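Local structure of hyaluronoglucosaminidase (Apis mellifera, 1FCQ) at residues V78-L88 against F157-T168; V221-R229 against L240-I251. The protein hydrolyses hyaluronan as a glycoside hydrolase of family 56 and is a major allergen of bee venom. All coordinates share one frame; numbering follows the deposited sequence.

Contact 1 (V78-L88 against F157-T168); sequences VPQLGNLTKHL and FEKYGQLFMEET
The backbone of 78-88 comes nearest to helix 157-168 where Gln-80 faces Tyr-160, their CA atoms 5.0 Å apart; beyond it, helix 84-88 runs alongside with its axis 10.8 Å away and the N-to-C directions 28° apart. This is helix-helix packing on the outer layer of the TIM barrel, with a short 3-10 turn, 79-81, leading in. Pro-79 packs on the helix with CB and CG against the backbone of Tyr-160 and Gly-161, where glycine brings no side chain, and Pro-79 CD meets the Phe-157 ring obliquely, 3.6 Å from Phe-157 CE1. Beside it, Gln-80 bends at its second torsion. Its amide stands nearly perpendicular to the Phe-157 ring, the planes 79° apart, and Gln-80 NE2 comes 3.3 Å from Phe-157 CA, while OE1 is held by Ser-133 of helix 127-140. The Phe-164 side chain reaches between the 3-10 turn and helix 84-88. The edge of its ring meets the backbone of Gly-82 and Asn-83 and CB of His-87. Leu-84 CD2 lies over one face of the Phe-164 ring, 4.1 Å from its centroid, a CH-pi contact. The other branch of Leu-84, CD1, goes to Leu-163 CD2 at 3.7 Å. Asn-83 is the N-cap of the incoming helix. Its OD1 takes two donors: Thr-85 OG1 lies in the carbonyl plane, whereas Lys-86 N, 3.0 Å from Asn-83 OD1, comes from above that plane with an N-H...O angle of 168°.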
loop_
_atom_site.group_PDB
_atom_site.type_symbol
_atom_site.label_atom_id
_atom_site.label_comp_id
_atom_site.label_asym_id
_atom_site.label_seq_id
_atom_site.Cartn_x
_atom_site.Cartn_y
_atom_site.Cartn_z
ATOM N N VAL A 78 -7.040 18.162 -6.130
ATOM C CA VAL A 78 -6.258 18.271 -4.899
ATOM C C VAL A 78 -7.255 18.238 -3.739
ATOM O O VAL A 78 -8.393 18.670 -3.855
ATOM C CB VAL A 78 -5.445 19.569 -4.816
ATOM C CG1 VAL A 78 -4.168 19.490 -5.649
ATOM C CG2 VAL A 78 -6.270 20.786 -5.218
ATOM N N PRO A 79 -6.858 17.679 -2.599
ATOM C CA PRO A 79 -7.755 17.484 -1.469
ATOM C C PRO A 79 -8.398 18.742 -0.923
ATOM O O PRO A 79 -9.557 18.681 -0.466
ATOM C CB PRO A 79 -6.900 16.734 -0.457
ATOM C CG PRO A 79 -5.500 17.022 -0.839
ATOM C CD PRO A 79 -5.502 17.113 -2.362
ATOM N N GLN A 80 -7.725 19.871 -0.991
ATOM C CA GLN A 80 -8.271 21.142 -0.527
ATOM C C GLN A 80 -9.421 21.638 -1.397
ATOM O O GLN A 80 -10.078 22.607 -1.006
ATOM C CB GLN A 80 -7.190 22.216 -0.376
ATOM C CG GLN A 80 -6.452 22.607 -1.639
ATOM C CD GLN A 80 -5.175 21.854 -1.947
ATOM O OE1 GLN A 80 -4.196 22.449 -2.429
ATOM N NE2 GLN A 80 -5.152 20.560 -1.666
ATOM N N LEU A 81 -9.667 21.060 -2.572
ATOM C CA LEU A 81 -10.822 21.400 -3.377
ATOM C C LEU A 81 -11.817 20.251 -3.398
ATOM O O LEU A 81 -12.815 20.263 -4.120
ATOM C CB LEU A 81 -10.404 21.726 -4.817
ATOM C CG LEU A 81 -9.582 22.995 -5.021
ATOM C CD1 LEU A 81 -9.134 23.088 -6.476
ATOM C CD2 LEU A 81 -10.371 24.230 -4.605
ATOM N N GLY A 82 -11.567 19.201 -2.611
ATOM C CA GLY A 82 -12.414 18.028 -2.619
ATOM C C GLY A 82 -13.651 18.101 -1.745
ATOM O O GLY A 82 -13.706 18.813 -0.745
ATOM N N ASN A 83 -14.640 17.318 -2.116
ATOM C CA ASN A 83 -15.900 17.191 -1.388
ATOM C C ASN A 83 -15.768 15.961 -0.485
ATOM O O ASN A 83 -15.871 14.830 -0.961
ATOM C CB ASN A 83 -17.058 17.016 -2.370
ATOM C CG ASN A 83 -18.408 17.029 -1.687
ATOM O OD1 ASN A 83 -18.551 16.560 -0.561
ATOM N ND2 ASN A 83 -19.411 17.581 -2.366
ATOM N N LEU A 84 -15.525 16.191 0.791
ATOM C CA LEU A 84 -15.280 15.123 1.767
ATOM C C LEU A 84 -16.506 14.261 1.991
ATOM O O LEU A 84 -16.453 13.025 2.035
ATOM C CB LEU A 84 -14.920 15.741 3.117
ATOM C CG LEU A 84 -13.906 15.162 4.077
ATOM C CD1 LEU A 84 -14.246 15.511 5.530
ATOM C CD2 LEU A 84 -13.630 13.680 3.939
ATOM N N THR A 85 -17.664 14.921 2.167
ATOM C CA THR A 85 -18.882 14.153 2.433
ATOM C C THR A 85 -19.208 13.220 1.281
ATOM O O THR A 85 -19.547 12.055 1.538
ATOM C CB THR A 85 -20.075 15.047 2.819
ATOM O OG1 THR A 85 -20.432 15.858 1.701
ATOM C CG2 THR A 85 -19.713 15.916 4.012
ATOM N N LYS A 86 -19.037 13.641 0.039
ATOM C CA LYS A 86 -19.248 12.803 -1.129
ATOM C C LYS A 86 -18.308 11.596 -1.091
ATOM O O LYS A 86 -18.729 10.454 -1.228
ATOM C CB LYS A 86 -18.992 13.610 -2.412
ATOM C CG LYS A 86 -19.355 12.841 -3.675
ATOM C CD LYS A 86 -19.043 13.619 -4.939
ATOM C CE LYS A 86 -19.828 14.918 -5.040
ATOM N NZ LYS A 86 -21.300 14.678 -5.031
ATOM N N HIS A 87 -17.032 11.887 -0.835
ATOM C CA HIS A 87 -16.049 10.803 -0.715
ATOM C C HIS A 87 -16.417 9.815 0.379
ATOM O O HIS A 87 -16.389 8.586 0.146
ATOM C CB HIS A 87 -14.665 11.403 -0.445
ATOM C CG HIS A 87 -13.695 10.338 -0.022
ATOM N ND1 HIS A 87 -13.120 10.209 1.224
ATOM C CD2 HIS A 87 -13.268 9.290 -0.756
ATOM C CE1 HIS A 87 -12.358 9.135 1.195
ATOM N NE2 HIS A 87 -12.413 8.549 0.011
ATOM N N LEU A 88 -16.759 10.303 1.576
ATOM C CA LEU A 88 -17.069 9.371 2.664
ATOM C C LEU A 88 -18.322 8.544 2.406
ATOM O O LEU A 88 -18.382 7.372 2.815
ATOM C CB LEU A 88 -17.190 10.110 4.008
ATOM C CG LEU A 88 -15.887 10.786 4.440
ATOM C CD1 LEU A 88 -16.091 11.645 5.682
ATOM C CD2 LEU A 88 -14.805 9.731 4.666
ATOM N N PHE A 157 -2.924 22.086 1.203
ATOM C CA PHE A 157 -2.837 20.705 0.700
ATOM C C PHE A 157 -2.671 19.718 1.851
ATOM O O PHE A 157 -3.366 18.699 1.883
ATOM C CB PHE A 157 -1.675 20.559 -0.284
ATOM C CG PHE A 157 -1.450 19.137 -0.731
ATOM C CD1 PHE A 157 -2.099 18.675 -1.867
ATOM C CD2 PHE A 157 -0.617 18.293 -0.014
ATOM C CE1 PHE A 157 -1.901 17.364 -2.282
ATOM C CE2 PHE A 157 -0.441 16.984 -0.423
ATOM C CZ PHE A 157 -1.080 16.519 -1.562
ATOM N N GLU A 158 -1.751 20.009 2.768
ATOM C CA GLU A 158 -1.514 19.071 3.872
ATOM C C GLU A 158 -2.699 18.995 4.816
ATOM O O GLU A 158 -3.027 17.913 5.332
ATOM C CB GLU A 158 -0.225 19.447 4.613
ATOM C CG GLU A 158 0.964 19.257 3.685
ATOM C CD GLU A 158 2.325 19.381 4.318
ATOM O OE1 GLU A 158 2.440 19.924 5.440
ATOM O OE2 GLU A 158 3.309 18.931 3.727
ATOM N N LYS A 159 -3.347 20.134 5.085
ATOM C CA LYS A 159 -4.514 20.129 5.955
ATOM C C LYS A 159 -5.617 19.205 5.439
ATOM O O LYS A 159 -6.084 18.321 6.173
ATOM C CB LYS A 159 -5.055 21.552 6.084
ATOM C CG LYS A 159 -6.370 21.663 6.845
ATOM C CD LYS A 159 -6.567 23.148 7.168
ATOM C CE LYS A 159 -7.679 23.331 8.174
ATOM N NZ LYS A 159 -9.010 23.379 7.517
ATOM N N TYR A 160 -5.967 19.361 4.156
ATOM C CA TYR A 160 -7.060 18.576 3.592
ATOM C C TYR A 160 -6.620 17.179 3.186
ATOM O O TYR A 160 -7.428 16.258 3.230
ATOM C CB TYR A 160 -7.757 19.391 2.477
ATOM C CG TYR A 160 -8.453 20.573 3.147
ATOM C CD1 TYR A 160 -7.844 21.820 3.194
ATOM C CD2 TYR A 160 -9.671 20.392 3.783
ATOM C CE1 TYR A 160 -8.464 22.876 3.840
ATOM C CE2 TYR A 160 -10.289 21.443 4.442
ATOM C CZ TYR A 160 -9.680 22.677 4.456
ATOM O OH TYR A 160 -10.290 23.728 5.106
ATOM N N GLY A 161 -5.335 17.016 2.908
ATOM C CA GLY A 161 -4.778 15.678 2.602
ATOM C C GLY A 161 -4.967 14.794 3.840
ATOM O O GLY A 161 -5.383 13.634 3.772
ATOM N N GLN A 162 -4.547 15.362 4.975
ATOM C CA GLN A 162 -4.726 14.705 6.263
ATOM C C GLN A 162 -6.206 14.436 6.510
ATOM O O GLN A 162 -6.571 13.340 6.920
ATOM C CB GLN A 162 -4.152 15.618 7.371
ATOM C CG GLN A 162 -4.538 15.027 8.738
ATOM C CD GLN A 162 -4.019 15.845 9.899
ATOM O OE1 GLN A 162 -4.626 15.828 10.971
ATOM N NE2 GLN A 162 -2.905 16.517 9.722
ATOM N N LEU A 163 -7.096 15.406 6.331
ATOM C CA LEU A 163 -8.523 15.216 6.581
ATOM C C LEU A 163 -9.072 14.032 5.808
ATOM O O LEU A 163 -9.721 13.154 6.375
ATOM C CB LEU A 163 -9.273 16.502 6.206
ATOM C CG LEU A 163 -10.768 16.529 6.531
ATOM C CD1 LEU A 163 -11.039 16.303 8.017
ATOM C CD2 LEU A 163 -11.394 17.826 6.040
ATOM N N PHE A 164 -8.763 13.978 4.507
ATOM C CA PHE A 164 -9.276 12.884 3.697
ATOM C C PHE A 164 -8.723 11.535 4.161
ATOM O O PHE A 164 -9.490 10.578 4.288
ATOM C CB PHE A 164 -8.969 13.136 2.209
ATOM C CG PHE A 164 -10.047 13.927 1.505
ATOM C CD1 PHE A 164 -10.076 15.310 1.540
ATOM C CD2 PHE A 164 -11.067 13.270 0.836
ATOM C CE1 PHE A 164 -11.068 16.024 0.900
ATOM C CE2 PHE A 164 -12.079 13.968 0.210
ATOM C CZ PHE A 164 -12.082 15.354 0.241
ATOM N N MET A 165 -7.401 11.463 4.370
ATOM C CA MET A 165 -6.848 10.161 4.776
ATOM C C MET A 165 -7.288 9.758 6.174
ATOM O O MET A 165 -7.663 8.609 6.441
ATOM C CB MET A 165 -5.325 10.155 4.662
ATOM C CG MET A 165 -4.854 10.117 3.205
ATOM S SD MET A 165 -3.062 9.939 3.088
ATOM C CE MET A 165 -2.823 8.250 3.648
ATOM N N GLU A 166 -7.207 10.680 7.131
ATOM C CA GLU A 166 -7.584 10.315 8.499
ATOM C C GLU A 166 -9.057 10.003 8.624
ATOM O O GLU A 166 -9.408 9.040 9.300
ATOM C CB GLU A 166 -7.137 11.422 9.444
ATOM C CG GLU A 166 -7.249 11.023 10.904
ATOM C CD GLU A 166 -6.691 12.064 11.847
ATOM O OE1 GLU A 166 -6.166 13.110 11.403
ATOM O OE2 GLU A 166 -6.781 11.802 13.075
ATOM N N GLU A 167 -9.947 10.770 7.981
ATOM C CA GLU A 167 -11.363 10.492 8.110
ATOM C C GLU A 167 -11.772 9.177 7.492
ATOM O O GLU A 167 -12.611 8.460 8.030
ATOM C CB GLU A 167 -12.206 11.620 7.500
ATOM C CG GLU A 167 -12.306 12.825 8.412
ATOM C CD GLU A 167 -12.900 12.443 9.766
ATOM O OE1 GLU A 167 -13.945 11.783 9.865
ATOM O OE2 GLU A 167 -12.241 12.825 10.737
ATOM N N THR A 168 -11.133 8.833 6.373
ATOM C CA THR A 168 -11.429 7.564 5.708
ATOM C C THR A 168 -11.004 6.395 6.603
ATOM O O THR A 168 -11.726 5.407 6.723
ATOM C CB THR A 168 -10.712 7.472 4.356
ATOM O OG1 THR A 168 -11.074 8.640 3.595
ATOM C CG2 THR A 168 -11.131 6.229 3.602
#

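Contact 2 (V221-R229 against L240-I251); sequences VLLPSVYLR and LVGGRVKEALRI
Arg-244 NH2 is gripped by Ser-225 O and water 2, with water 1 adding a weak third contact, at the point where the helix 240-251 meets the chain 221-229. Arg-244 NH2 donates to Ser-225 O at 2.9 Å, with the carbonyl oxygen close to the guanidinium plane and an N-H...O angle of 156°. Water 2 accepts from Arg-244 NH2 at 3.0 Å and probably donates to Tyr-227 O; water 1 is bonded more firmly to Ser-225 OG, which also bonds Tyr-184. Extended from CG to NE (chi2 177°, chi3 -176°), the arginine chain slides past Val-226, whose CG1 lies 3.8 Å from Arg-244 CB. Leu-240 CD2 covers one face of the guanidinium, and NE is fixed by Asn-191, so the group's rotation is well determined. Arg-229 NH1 comes within 4.3 Å of Arg-244 NH1, a like-charge approach that the nearby oxygens probably soften. Away from this polar end the contact is apolar. Leu-228 CD2 presses on Val-241 CG2 at 3.5 Å, tighter than usual for two carbons, and Pro-224 CG rests on Ala-248 CB at 3.7 Å. Further along, Leu-222 CD1 lies against CB and CG2 of Ile-251. Strand 221-222 pairs with parallel strand 261-267, and helix 234-253 connects the two: this is the beta-alpha-beta crossover of a TIM barrel, the helix packed on the outside of its own strand.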
loop_
_atom_site.group_PDB
_atom_site.type_symbol
_atom_site.label_atom_id
_atom_site.label_comp_id
_atom_site.label_asym_id
_atom_site.label_seq_id
_atom_site.Cartn_x
_atom_site.Cartn_y
_atom_site.Cartn_z
ATOM N N VAL A 221 -1.990 -1.412 11.552
ATOM C CA VAL A 221 -0.934 -2.172 10.873
ATOM C C VAL A 221 -0.271 -1.282 9.838
ATOM O O VAL A 221 -0.909 -0.476 9.145
ATOM C CB VAL A 221 -1.519 -3.436 10.219
ATOM C CG1 VAL A 221 -2.649 -3.123 9.256
ATOM C CG2 VAL A 221 -0.441 -4.255 9.511
ATOM N N LEU A 222 1.054 -1.371 9.759
ATOM C CA LEU A 222 1.850 -0.612 8.801
ATOM C C LEU A 222 2.173 -1.548 7.642
ATOM O O LEU A 222 2.577 -2.682 7.875
ATOM C CB LEU A 222 3.158 -0.132 9.412
ATOM C CG LEU A 222 3.121 0.798 10.620
ATOM C CD1 LEU A 222 4.383 1.648 10.760
ATOM C CD2 LEU A 222 1.915 1.715 10.635
ATOM N N LEU A 223 2.027 -1.051 6.415
ATOM C CA LEU A 223 2.134 -1.851 5.204
ATOM C C LEU A 223 3.071 -1.314 4.151
ATOM O O LEU A 223 2.699 -1.033 3.009
ATOM C CB LEU A 223 0.681 -1.908 4.628
ATOM C CG LEU A 223 -0.425 -2.388 5.567
ATOM C CD1 LEU A 223 -1.807 -1.971 5.083
ATOM C CD2 LEU A 223 -0.367 -3.910 5.706
ATOM N N PRO A 224 4.355 -1.183 4.478
ATOM C CA PRO A 224 5.344 -0.659 3.536
ATOM C C PRO A 224 5.384 -1.559 2.321
ATOM O O PRO A 224 5.277 -2.778 2.510
ATOM C CB PRO A 224 6.648 -0.636 4.339
ATOM C CG PRO A 224 6.449 -1.762 5.307
ATOM C CD PRO A 224 5.010 -1.588 5.747
ATOM N N SER A 225 5.455 -0.967 1.134
ATOM C CA SER A 225 5.547 -1.821 -0.071
ATOM C C SER A 225 7.016 -2.065 -0.387
ATOM O O SER A 225 7.779 -1.111 -0.553
ATOM C CB SER A 225 4.854 -1.117 -1.221
ATOM O OG SER A 225 4.999 -1.862 -2.432
ATOM N N VAL A 226 7.435 -3.328 -0.492
ATOM C CA VAL A 226 8.836 -3.686 -0.678
ATOM C C VAL A 226 9.069 -4.439 -1.983
ATOM O O VAL A 226 9.842 -5.378 -2.055
ATOM C CB VAL A 226 9.390 -4.454 0.538
ATOM C CG1 VAL A 226 9.277 -3.593 1.811
ATOM C CG2 VAL A 226 8.741 -5.796 0.800
ATOM N N TYR A 227 8.402 -3.955 -3.030
ATOM C CA TYR A 227 8.556 -4.591 -4.349
ATOM C C TYR A 227 9.968 -4.385 -4.884
ATOM O O TYR A 227 10.526 -3.286 -4.839
ATOM C CB TYR A 227 7.497 -4.068 -5.309
ATOM C CG TYR A 227 6.055 -4.244 -4.900
ATOM C CD1 TYR A 227 5.690 -5.011 -3.804
ATOM C CD2 TYR A 227 5.044 -3.614 -5.631
ATOM C CE1 TYR A 227 4.366 -5.141 -3.446
ATOM C CE2 TYR A 227 3.710 -3.773 -5.289
ATOM C CZ TYR A 227 3.384 -4.523 -4.175
ATOM O OH TYR A 227 2.068 -4.678 -3.803
ATOM N N LEU A 228 10.573 -5.489 -5.353
ATOM C CA LEU A 228 11.932 -5.411 -5.852
ATOM C C LEU A 228 12.040 -4.854 -7.262
ATOM O O LEU A 228 11.096 -4.861 -8.044
ATOM C CB LEU A 228 12.602 -6.795 -5.852
ATOM C CG LEU A 228 12.456 -7.597 -4.556
ATOM C CD1 LEU A 228 13.287 -8.868 -4.639
ATOM C CD2 LEU A 228 12.861 -6.732 -3.366
ATOM N N ARG A 229 13.223 -4.289 -7.525
ATOM C CA ARG A 229 13.533 -3.790 -8.859
ATOM C C ARG A 229 14.626 -4.675 -9.457
ATOM O O ARG A 229 15.534 -5.114 -8.753
ATOM C CB ARG A 229 13.906 -2.317 -8.874
ATOM C CG ARG A 229 12.698 -1.419 -8.594
ATOM C CD ARG A 229 12.939 -0.024 -9.152
ATOM N NE ARG A 229 14.175 0.532 -8.605
ATOM C CZ ARG A 229 14.266 1.067 -7.391
ATOM N NH1 ARG A 229 13.190 1.123 -6.624
ATOM N NH2 ARG A 229 15.427 1.553 -6.976
ATOM N N LEU A 240 16.867 -2.480 -0.220
ATOM C CA LEU A 240 15.595 -1.839 -0.520
ATOM C C LEU A 240 14.576 -2.330 0.506
ATOM O O LEU A 240 13.866 -1.527 1.120
ATOM C CB LEU A 240 15.110 -2.194 -1.924
ATOM C CG LEU A 240 13.779 -1.657 -2.440
ATOM C CD1 LEU A 240 13.762 -1.704 -3.965
ATOM C CD2 LEU A 240 12.565 -2.446 -1.947
ATOM N N VAL A 241 14.465 -3.658 0.636
ATOM C CA VAL A 241 13.526 -4.243 1.579
ATOM C C VAL A 241 13.861 -3.826 3.003
ATOM O O VAL A 241 13.001 -3.395 3.765
ATOM C CB VAL A 241 13.519 -5.780 1.458
ATOM C CG1 VAL A 241 12.654 -6.448 2.513
ATOM C CG2 VAL A 241 13.031 -6.172 0.066
ATOM N N GLY A 242 15.131 -4.007 3.379
ATOM C CA GLY A 242 15.570 -3.704 4.734
ATOM C C GLY A 242 15.282 -2.289 5.196
ATOM O O GLY A 242 14.728 -2.090 6.287
ATOM N N GLY A 243 15.635 -1.301 4.400
ATOM C CA GLY A 243 15.418 0.099 4.694
ATOM C C GLY A 243 13.941 0.397 4.953
ATOM O O GLY A 243 13.572 1.085 5.921
ATOM N N ARG A 244 13.089 -0.150 4.088
ATOM C CA ARG A 244 11.646 0.041 4.215
ATOM C C ARG A 244 11.045 -0.655 5.414
ATOM O O ARG A 244 10.178 -0.056 6.067
ATOM C CB ARG A 244 10.963 -0.404 2.919
ATOM C CG ARG A 244 11.422 0.498 1.776
ATOM C CD ARG A 244 10.810 0.002 0.469
ATOM N NE ARG A 244 11.368 0.836 -0.603
ATOM C CZ ARG A 244 10.877 0.929 -1.821
ATOM N NH1 ARG A 244 11.496 1.724 -2.693
ATOM N NH2 ARG A 244 9.794 0.250 -2.185
ATOM N N VAL A 245 11.506 -1.867 5.736
ATOM C CA VAL A 245 10.990 -2.572 6.899
ATOM C C VAL A 245 11.488 -1.915 8.183
ATOM O O VAL A 245 10.719 -1.761 9.131
ATOM C CB VAL A 245 11.346 -4.067 6.872
ATOM C CG1 VAL A 245 10.969 -4.759 8.172
ATOM C CG2 VAL A 245 10.649 -4.722 5.678
ATOM N N LYS A 246 12.739 -1.448 8.178
ATOM C CA LYS A 246 13.229 -0.715 9.352
ATOM C C LYS A 246 12.416 0.559 9.574
ATOM O O LYS A 246 12.137 0.899 10.735
ATOM C CB LYS A 246 14.704 -0.326 9.214
ATOM C CG LYS A 246 15.679 -1.489 9.300
ATOM C CD LYS A 246 17.094 -0.986 8.994
ATOM C CE LYS A 246 18.115 -2.101 9.017
ATOM N NZ LYS A 246 19.467 -1.615 8.597
ATOM N N GLU A 247 12.064 1.286 8.514
ATOM C CA GLU A 247 11.297 2.526 8.691
ATOM C C GLU A 247 9.964 2.221 9.344
ATOM O O GLU A 247 9.530 2.871 10.303
ATOM C CB GLU A 247 11.102 3.231 7.353
ATOM C CG GLU A 247 10.423 4.588 7.430
ATOM C CD GLU A 247 11.269 5.653 8.092
ATOM O OE1 GLU A 247 12.469 5.415 8.342
ATOM O OE2 GLU A 247 10.707 6.729 8.376
ATOM N N ALA A 248 9.268 1.190 8.854
ATOM C CA ALA A 248 7.992 0.819 9.449
ATOM C C ALA A 248 8.145 0.364 10.898
ATOM O O ALA A 248 7.301 0.745 11.713
ATOM C CB ALA A 248 7.312 -0.271 8.618
ATOM N N LEU A 249 9.183 -0.409 11.233
ATOM C CA LEU A 249 9.337 -0.822 12.641
ATOM C C LEU A 249 9.635 0.366 13.544
ATOM O O LEU A 249 9.120 0.389 14.673
ATOM C CB LEU A 249 10.463 -1.857 12.720
ATOM C CG LEU A 249 10.138 -3.221 12.106
ATOM C CD1 LEU A 249 11.410 -4.034 11.922
ATOM C CD2 LEU A 249 9.144 -3.987 12.964
ATOM N N ARG A 250 10.397 1.353 13.078
ATOM C CA ARG A 250 10.684 2.508 13.924
ATOM C C ARG A 250 9.383 3.225 14.283
ATOM O O ARG A 250 9.145 3.592 15.420
ATOM C CB ARG A 250 11.635 3.533 13.293
ATOM C CG ARG A 250 11.902 4.729 14.209
ATOM C CD ARG A 250 12.853 5.768 13.650
ATOM N NE ARG A 250 12.241 6.866 12.878
ATOM C CZ ARG A 250 11.927 6.708 11.602
ATOM N NH1 ARG A 250 12.191 5.528 11.054
ATOM N NH2 ARG A 250 11.369 7.672 10.877
ATOM N N ILE A 251 8.525 3.404 13.282
ATOM C CA ILE A 251 7.264 4.100 13.441
ATOM C C ILE A 251 6.309 3.245 14.259
ATOM O O ILE A 251 5.618 3.742 15.153
ATOM C CB ILE A 251 6.654 4.456 12.066
ATOM C CG1 ILE A 251 7.571 5.399 11.296
ATOM C CG2 ILE A 251 5.260 5.037 12.225
ATOM C CD1 ILE A 251 7.906 6.731 11.920
HETATM O O HOH W 1 7.063 -0.575 -3.871
HETATM O O HOH W 2 9.487 -0.762 -5.022
#

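From the N terminus, the chain passes strand 51-55 before 78-88 enters helix 84-98. It then adds strand 107-111 and helix 127-140, and contact 1 closes this long loop when helix 146-175 returns beside 78-88. Strand 180-183 follows, then helices 203-210 and 213-216, and only afterwards does contact 2 open. It closes a much shorter loop, with ten residues between its segments, between strand 221-222 and helix 234-253. The two contacts are therefore in series and neither encloses nor crosses the other. The centres of contact 1 and contact 2 are 26 Å apart. Contact 1 ties two helices of the outer layer together through the 3-10 turn before the first, and contact 2 seats a helix on its strand.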